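Local coordinates for protein WZI (Escherichia coli, PDB 2YNK) that takes part in group 1 capsule assembly as an outer-membrane beta-barrel lectin, probably by binding capsular polysaccharide at the cell surface, at residues 230-235 with 269-274; 158-163 with 290-295; 351-356 with 396-401. One frame throughout, in Å; residues are numbered along the deposited sequence.

Contact 1: 230-235 with 269-274; sequences ASRIMQ and QLAGFD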
# COMPACT_ATOMS: atom_id res chain seq x y z
N ALA A 230 1.94 -14.81 4.23
CA ALA A 230 0.80 -15.15 5.05
C ALA A 230 0.48 -13.92 5.91
O ALA A 230 1.39 -13.21 6.35
CB ALA A 230 1.11 -16.36 5.92
N SER A 231 -0.80 -13.66 6.13
CA SER A 231 -1.18 -12.55 7.00
C SER A 231 -2.55 -12.75 7.65
O SER A 231 -3.46 -13.37 7.07
CB SER A 231 -1.12 -11.22 6.25
OG SER A 231 -1.58 -11.32 4.92
N ARG A 232 -2.66 -12.22 8.86
CA ARG A 232 -3.85 -12.34 9.66
C ARG A 232 -4.17 -11.01 10.36
O ARG A 232 -3.27 -10.29 10.80
CB ARG A 232 -3.65 -13.47 10.67
CG ARG A 232 -4.88 -13.88 11.47
CD ARG A 232 -4.59 -15.14 12.26
NE ARG A 232 -5.36 -15.22 13.51
CZ ARG A 232 -6.63 -15.60 13.62
NH1 ARG A 232 -7.34 -15.95 12.54
NH2 ARG A 232 -7.20 -15.64 14.81
N ILE A 233 -5.45 -10.68 10.43
CA ILE A 233 -5.94 -9.47 11.10
C ILE A 233 -7.13 -9.84 11.96
O ILE A 233 -8.00 -10.59 11.52
CB ILE A 233 -6.41 -8.43 10.06
CG1 ILE A 233 -5.27 -7.48 9.68
CG2 ILE A 233 -7.57 -7.61 10.59
CD1 ILE A 233 -4.90 -6.51 10.78
N MSE A 234 -7.18 -9.32 13.19
CA MSE A 234 -8.41 -9.45 13.97
C MSE A 234 -8.91 -8.11 14.43
O MSE A 234 -8.16 -7.26 14.90
CB MSE A 234 -8.30 -10.44 15.13
CG MSE A 234 -7.12 -10.16 16.05
SE MSE A 234 -7.35 -11.23 17.69
CE MSE A 234 -5.40 -11.51 17.96
N GLN A 235 -10.22 -7.91 14.26
CA GLN A 235 -10.91 -6.72 14.75
C GLN A 235 -11.43 -7.06 16.14
O GLN A 235 -12.24 -7.97 16.29
CB GLN A 235 -12.05 -6.37 13.80
CG GLN A 235 -12.51 -4.93 13.83
CD GLN A 235 -13.43 -4.59 12.67
OE1 GLN A 235 -13.75 -3.42 12.44
NE2 GLN A 235 -13.86 -5.61 11.93
N GLN A 269 -12.15 -11.75 12.28
CA GLN A 269 -10.87 -12.13 11.69
C GLN A 269 -10.87 -11.99 10.17
O GLN A 269 -11.91 -12.13 9.51
CB GLN A 269 -10.53 -13.59 12.06
CG GLN A 269 -9.91 -13.78 13.45
CD GLN A 269 -10.90 -13.53 14.58
OE1 GLN A 269 -10.72 -12.61 15.40
NE2 GLN A 269 -11.96 -14.34 14.64
N LEU A 270 -9.69 -11.68 9.64
CA LEU A 270 -9.37 -11.84 8.23
C LEU A 270 -8.00 -12.49 8.11
O LEU A 270 -7.10 -12.20 8.89
CB LEU A 270 -9.40 -10.50 7.49
CG LEU A 270 -10.78 -9.99 7.09
CD1 LEU A 270 -11.39 -9.17 8.22
CD2 LEU A 270 -10.72 -9.18 5.81
N ALA A 271 -7.83 -13.39 7.14
CA ALA A 271 -6.59 -14.16 7.03
C ALA A 271 -6.44 -14.77 5.64
O ALA A 271 -7.41 -15.21 5.04
CB ALA A 271 -6.55 -15.24 8.11
N GLY A 272 -5.21 -14.78 5.14
CA GLY A 272 -4.94 -15.36 3.84
C GLY A 272 -3.48 -15.37 3.43
O GLY A 272 -2.60 -15.02 4.21
N PHE A 273 -3.24 -15.75 2.18
CA PHE A 273 -1.90 -15.91 1.64
C PHE A 273 -1.72 -15.09 0.38
O PHE A 273 -2.69 -14.74 -0.30
CB PHE A 273 -1.61 -17.38 1.31
CG PHE A 273 -1.95 -18.32 2.43
CD1 PHE A 273 -1.18 -18.35 3.58
CD2 PHE A 273 -3.01 -19.20 2.32
CE1 PHE A 273 -1.48 -19.23 4.61
CE2 PHE A 273 -3.32 -20.07 3.35
CZ PHE A 273 -2.55 -20.09 4.50
N ASP A 274 -0.46 -14.78 0.08
CA ASP A 274 -0.10 -14.14 -1.18
C ASP A 274 1.17 -14.76 -1.73
O ASP A 274 1.91 -15.43 -1.00
CB ASP A 274 0.06 -12.62 -1.01
CG ASP A 274 0.50 -12.21 0.40
OD1 ASP A 274 -0.32 -12.30 1.35
OD2 ASP A 274 1.66 -11.78 0.55

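Contact 2: 158-163 with 290-295; sequences GSLIRG and YGQMIG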
# COMPACT_ATOMS: atom_id res chain seq x y z
N GLY A 158 -4.48 -2.64 -4.93
CA GLY A 158 -5.06 -2.84 -3.61
C GLY A 158 -4.40 -3.97 -2.84
O GLY A 158 -3.72 -4.82 -3.42
N SER A 159 -4.57 -3.95 -1.53
CA SER A 159 -4.42 -5.13 -0.70
C SER A 159 -5.80 -5.58 -0.26
O SER A 159 -6.63 -4.77 0.11
CB SER A 159 -3.59 -4.82 0.54
OG SER A 159 -3.78 -5.85 1.50
N LEU A 160 -6.04 -6.88 -0.28
CA LEU A 160 -7.33 -7.41 0.14
C LEU A 160 -7.50 -7.43 1.65
O LEU A 160 -8.61 -7.68 2.15
CB LEU A 160 -7.53 -8.84 -0.38
CG LEU A 160 -7.52 -9.06 -1.89
CD1 LEU A 160 -7.58 -10.57 -2.17
CD2 LEU A 160 -8.65 -8.33 -2.58
N ILE A 161 -6.41 -7.16 2.39
CA ILE A 161 -6.42 -7.32 3.85
C ILE A 161 -6.00 -6.08 4.62
O ILE A 161 -6.61 -5.75 5.62
CB ILE A 161 -5.54 -8.51 4.28
CG1 ILE A 161 -5.71 -8.77 5.79
CG2 ILE A 161 -4.08 -8.27 3.90
CD1 ILE A 161 -5.48 -10.21 6.20
N ARG A 162 -4.93 -5.42 4.19
CA ARG A 162 -4.51 -4.17 4.79
C ARG A 162 -3.86 -3.29 3.74
O ARG A 162 -2.70 -3.48 3.37
CB ARG A 162 -3.57 -4.37 5.97
CG ARG A 162 -4.28 -4.69 7.29
CD ARG A 162 -5.11 -3.53 7.84
NE ARG A 162 -4.28 -2.35 8.14
CZ ARG A 162 -4.19 -1.27 7.37
NH1 ARG A 162 -4.90 -1.13 6.25
NH2 ARG A 162 -3.37 -0.29 7.74
N GLY A 163 -4.64 -2.31 3.28
CA GLY A 163 -4.17 -1.36 2.31
C GLY A 163 -4.10 0.05 2.85
O GLY A 163 -3.86 0.28 4.04
N TYR A 290 1.65 -12.53 -9.76
CA TYR A 290 1.36 -12.53 -8.34
C TYR A 290 -0.12 -12.78 -8.06
O TYR A 290 -0.97 -12.60 -8.92
CB TYR A 290 1.80 -11.21 -7.72
CG TYR A 290 1.25 -9.98 -8.42
CD1 TYR A 290 -0.03 -9.51 -8.12
CD2 TYR A 290 2.00 -9.29 -9.37
CE1 TYR A 290 -0.55 -8.39 -8.75
CE2 TYR A 290 1.49 -8.17 -10.00
CZ TYR A 290 0.21 -7.72 -9.69
OH TYR A 290 -0.32 -6.61 -10.30
N GLY A 291 -0.40 -13.19 -6.82
CA GLY A 291 -1.77 -13.48 -6.38
C GLY A 291 -1.94 -13.34 -4.87
O GLY A 291 -0.98 -13.45 -4.11
N GLN A 292 -3.18 -13.10 -4.45
CA GLN A 292 -3.49 -12.95 -3.03
C GLN A 292 -4.89 -13.49 -2.76
O GLN A 292 -5.82 -13.21 -3.53
CB GLN A 292 -3.40 -11.48 -2.61
CG GLN A 292 -3.71 -11.21 -1.15
CD GLN A 292 -3.45 -9.77 -0.74
OE1 GLN A 292 -4.02 -8.84 -1.33
NE2 GLN A 292 -2.60 -9.57 0.26
N MSE A 293 -5.03 -14.25 -1.69
CA MSE A 293 -6.31 -14.85 -1.33
C MSE A 293 -6.57 -14.65 0.13
O MSE A 293 -6.02 -15.37 0.95
CB MSE A 293 -6.30 -16.33 -1.68
CG MSE A 293 -7.67 -16.98 -1.45
SE MSE A 293 -7.50 -18.95 -1.47
CE MSE A 293 -9.39 -19.44 -1.70
N ILE A 294 -7.41 -13.67 0.46
CA ILE A 294 -7.80 -13.43 1.84
C ILE A 294 -9.22 -13.90 2.07
O ILE A 294 -10.09 -13.66 1.23
CB ILE A 294 -7.73 -11.95 2.20
CG1 ILE A 294 -6.32 -11.42 1.99
CG2 ILE A 294 -8.16 -11.75 3.65
CD1 ILE A 294 -5.30 -12.00 2.95
N GLY A 295 -9.45 -14.56 3.20
CA GLY A 295 -10.77 -15.10 3.54
C GLY A 295 -11.34 -14.48 4.80
O GLY A 295 -10.60 -13.98 5.64

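Contact 3: 351-356 with 396-401; sequences GYYQQG and ENQSIN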
# COMPACT_ATOMS: atom_id res chain seq x y z
N GLY A 351 -18.46 -2.62 9.72
CA GLY A 351 -17.72 -3.43 8.76
C GLY A 351 -16.24 -3.19 8.88
O GLY A 351 -15.79 -2.56 9.82
N TYR A 352 -15.48 -3.70 7.91
CA TYR A 352 -14.02 -3.58 7.87
C TYR A 352 -13.65 -2.26 7.16
O TYR A 352 -13.05 -2.25 6.08
CB TYR A 352 -13.42 -4.81 7.16
CG TYR A 352 -11.91 -4.97 7.30
CD1 TYR A 352 -11.32 -5.13 8.54
CD2 TYR A 352 -11.09 -5.01 6.17
CE1 TYR A 352 -9.95 -5.28 8.67
CE2 TYR A 352 -9.72 -5.17 6.29
CZ TYR A 352 -9.15 -5.30 7.54
OH TYR A 352 -7.79 -5.46 7.67
N TYR A 353 -14.09 -1.16 7.79
CA TYR A 353 -13.94 0.20 7.26
C TYR A 353 -13.70 1.19 8.40
O TYR A 353 -14.35 1.10 9.43
CB TYR A 353 -15.21 0.67 6.56
CG TYR A 353 -15.65 -0.14 5.38
CD1 TYR A 353 -16.31 -1.35 5.56
CD2 TYR A 353 -15.48 0.31 4.09
CE1 TYR A 353 -16.75 -2.10 4.48
CE2 TYR A 353 -15.91 -0.43 3.00
CZ TYR A 353 -16.55 -1.64 3.20
OH TYR A 353 -16.98 -2.40 2.14
N GLN A 354 -12.78 2.14 8.19
CA GLN A 354 -12.65 3.27 9.09
C GLN A 354 -13.16 4.49 8.37
O GLN A 354 -12.72 4.76 7.25
CB GLN A 354 -11.20 3.50 9.47
CG GLN A 354 -11.05 4.61 10.49
CD GLN A 354 -9.63 4.84 10.89
OE1 GLN A 354 -9.23 4.51 12.01
NE2 GLN A 354 -8.85 5.40 9.99
N GLN A 355 -14.07 5.22 9.02
CA GLN A 355 -14.68 6.42 8.46
C GLN A 355 -15.21 6.18 7.06
O GLN A 355 -15.12 7.03 6.18
CB GLN A 355 -13.70 7.58 8.50
CG GLN A 355 -13.27 7.88 9.93
CD GLN A 355 -12.11 8.85 10.03
OE1 GLN A 355 -11.04 8.61 9.46
NE2 GLN A 355 -12.30 9.91 10.80
N GLY A 356 -15.78 5.00 6.88
CA GLY A 356 -16.43 4.63 5.63
C GLY A 356 -15.46 4.08 4.60
O GLY A 356 -15.87 3.45 3.62
N GLU A 396 -24.80 -4.24 -3.62
CA GLU A 396 -25.85 -4.23 -2.59
C GLU A 396 -26.09 -2.85 -1.96
O GLU A 396 -26.78 -2.76 -0.94
CB GLU A 396 -25.51 -5.24 -1.49
CG GLU A 396 -25.42 -6.68 -1.96
CD GLU A 396 -26.70 -7.17 -2.61
OE1 GLU A 396 -27.80 -6.81 -2.12
OE2 GLU A 396 -26.61 -7.88 -3.63
N ASN A 397 -25.54 -1.80 -2.56
CA ASN A 397 -25.67 -0.42 -2.05
C ASN A 397 -25.51 -0.31 -0.53
O ASN A 397 -26.30 0.34 0.14
CB ASN A 397 -26.99 0.20 -2.50
CG ASN A 397 -27.06 0.39 -4.00
OD1 ASN A 397 -26.82 1.48 -4.51
ND2 ASN A 397 -27.37 -0.67 -4.72
N GLN A 398 -24.46 -0.94 -0.02
CA GLN A 398 -24.16 -0.97 1.41
C GLN A 398 -23.73 0.41 1.90
O GLN A 398 -22.78 0.99 1.38
CB GLN A 398 -23.03 -1.97 1.71
CG GLN A 398 -23.24 -3.38 1.17
CD GLN A 398 -22.05 -4.30 1.38
OE1 GLN A 398 -20.88 -3.90 1.24
NE2 GLN A 398 -22.34 -5.55 1.71
N SER A 399 -24.43 0.91 2.92
CA SER A 399 -24.06 2.16 3.57
C SER A 399 -22.65 2.14 4.22
O SER A 399 -22.00 3.17 4.32
CB SER A 399 -25.08 2.49 4.64
OG SER A 399 -25.12 1.46 5.61
N ILE A 400 -22.17 0.98 4.65
CA ILE A 400 -20.92 0.95 5.41
C ILE A 400 -19.69 1.40 4.58
O ILE A 400 -18.64 1.73 5.14
CB ILE A 400 -20.68 -0.43 6.07
CG1 ILE A 400 -20.34 -1.53 5.03
CG2 ILE A 400 -21.90 -0.82 6.90
CD1 ILE A 400 -19.88 -2.84 5.64
N ASN A 401 -19.85 1.43 3.25
CA ASN A 401 -18.82 1.85 2.32
C ASN A 401 -19.11 3.23 1.73
O ASN A 401 -19.80 3.33 0.72
CB ASN A 401 -18.71 0.81 1.21
CG ASN A 401 -17.66 1.16 0.16
OD1 ASN A 401 -16.97 2.18 0.26
ND2 ASN A 401 -17.53 0.30 -0.85

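Contact 1: 230-235 with 269-274
Arg232 lies against Ala271 and Gln269 where strands 226-236 and 268-278 run antiparallel as neighbouring staves of the outer-membrane barrel. Its CB sits 4.1 Å from Leu270 O, and CG packs 4.0 Å from Ala271 CB, a methyl small enough to let the arginine pass over it. With CG anti to the backbone N (chi1 -172°) the chain runs extended to NE, and the guanidinium then lies obliquely beside Gln269 CG, at 3.5 Å from NH1 and 3.6 Å from NH2. The two side chains point the same way, with guanidinium and amide planes 36° apart. NH1 also forms a salt bridge with Glu298. Farther along this face, Ala230 CB meets the edge of the Phe273 ring, 3.8 Å from CD1. On the lumenal face Ile233 and Leu270 supply apolar bulk, and Ser231 sits beside Gly272. Two reciprocal backbone pairs bind the strands: Ser231 with Gly272, and Ile233 with Leu270, where Ile233 N reaches Leu270 O at 2.7 Å. The backbone thus supplies the hydrogen bonds between these segments, while the arginine packs both its stem and its guanidinium on carbon atoms of the other strand and pairs its charge with Glu298 outside them.

Contact 2: 158-163 with 290-295
Leu160 and Ile161 press against Gln292 and Ile294, fixing a loop inside the beta-barrel to its wall; the loop bends here in an ST turn headed by Ser159. The one hydrogen bond between the segments runs from Leu160 N to Gln292 OE1, 3.0 Å long and nearly straight at 175°, though the donor stands above the plane of the amide carbonyl. Gln292 suits the place because its chain, with CG anti to the backbone N (chi1 180°) and extended beyond, carries the amide from the strand into the lumen. Leu160 slides past it in the opposite direction, setting CD1 3.5 Å from Gln292 O, while its CB lies 3.7 Å from Ile294 CG1. Ile161 crosses Ile294 at about a right angle, with CD1 to CD1 at 3.7 Å, so two branched side chains fill the space between loop and strand. Behind this first shell, strand 268-278 adds Leu270 and strand 226-236 adds Ile233 to the surroundings of Ile161. Trp152 O ties the two polar groups together, bonding both Gln292 NE2 and Ser159 OG, which holds the amide's rotation so that OE1 is presented to the loop. Ser159 OG in turn grips two backbone amides, accepting from Ile161 N at 3.1 Å and from Arg162 N at 3.0 Å.

Contact 3: 351-356 with 396-401
Tyr353 meets Ile400 and Asn401 with its flat ring set against the backbone and side chains at the end of a type I beta turn, Gln398 to Asn401. The carbonyl of Ile400 lies over one face of the ring: its O stands 3.5 Å above the plane, displaced toward the rim, and Asn401 N is over the same face. The two neighbouring side chains divide the far part of the ring between them. Ile400 crosses the tyrosine at about a right angle and brings CD1 to 3.4 Å from CE1; its CG1 is placed between the backbone N and the carbonyl carbon (chi1 71°), which turns the long branch toward the ring. That same CD1 also rests 3.8 Å from the CA of Gly351, where the lack of a side chain leaves room for the methyl. Asn401 approaches from the CE2 side, its CB 3.5 Å from that atom, and its amide plane is inclined by 34° to the ring. Gly356 adds a backbone contact, its O being 3.6 Å from Asn401 CA.

The polar ends are held by other parts of the long inter-strand loops. Tyr353 OH is hydrogen-bonded to Gly365 N, whereas Asn401 uses OD1 for Phe404 N and ND2 for Met363 O. Tyrosine and asparagine therefore serve twice, with carbon surface facing each other and polar tips engaged elsewhere. Between the segments themselves no hydrogen bond forms, so the two segments are joined by packing and by the Ile400 carbonyl against the ring face.

How the contacts relate
Contacts 1 and 2 share the barrel wall: strands 268-278 and 287-295 are neighbours, joined by probable backbone bonds such as Phe273 O to Met293 N. Contact 1 is wall to wall, depends on main-chain pairing and is mostly buried, though Phe273 is exposed; contact 2 joins wall to lumenal loop through a side-chain amide and apolar packing, and every touching residue is buried. Contact 3, between inter-strand loops, lies farthest from the chain's centre, with Ile400 and Gly356 partly exposed, and uses aromatic and aliphatic packing without direct hydrogen bonds. Tyr352 of segment 351-356 packs on Ile233 and Leu270 of contact 1 and brings its hydroxyl close to Ile161 O of contact 2, so close that a bond there is doubtful.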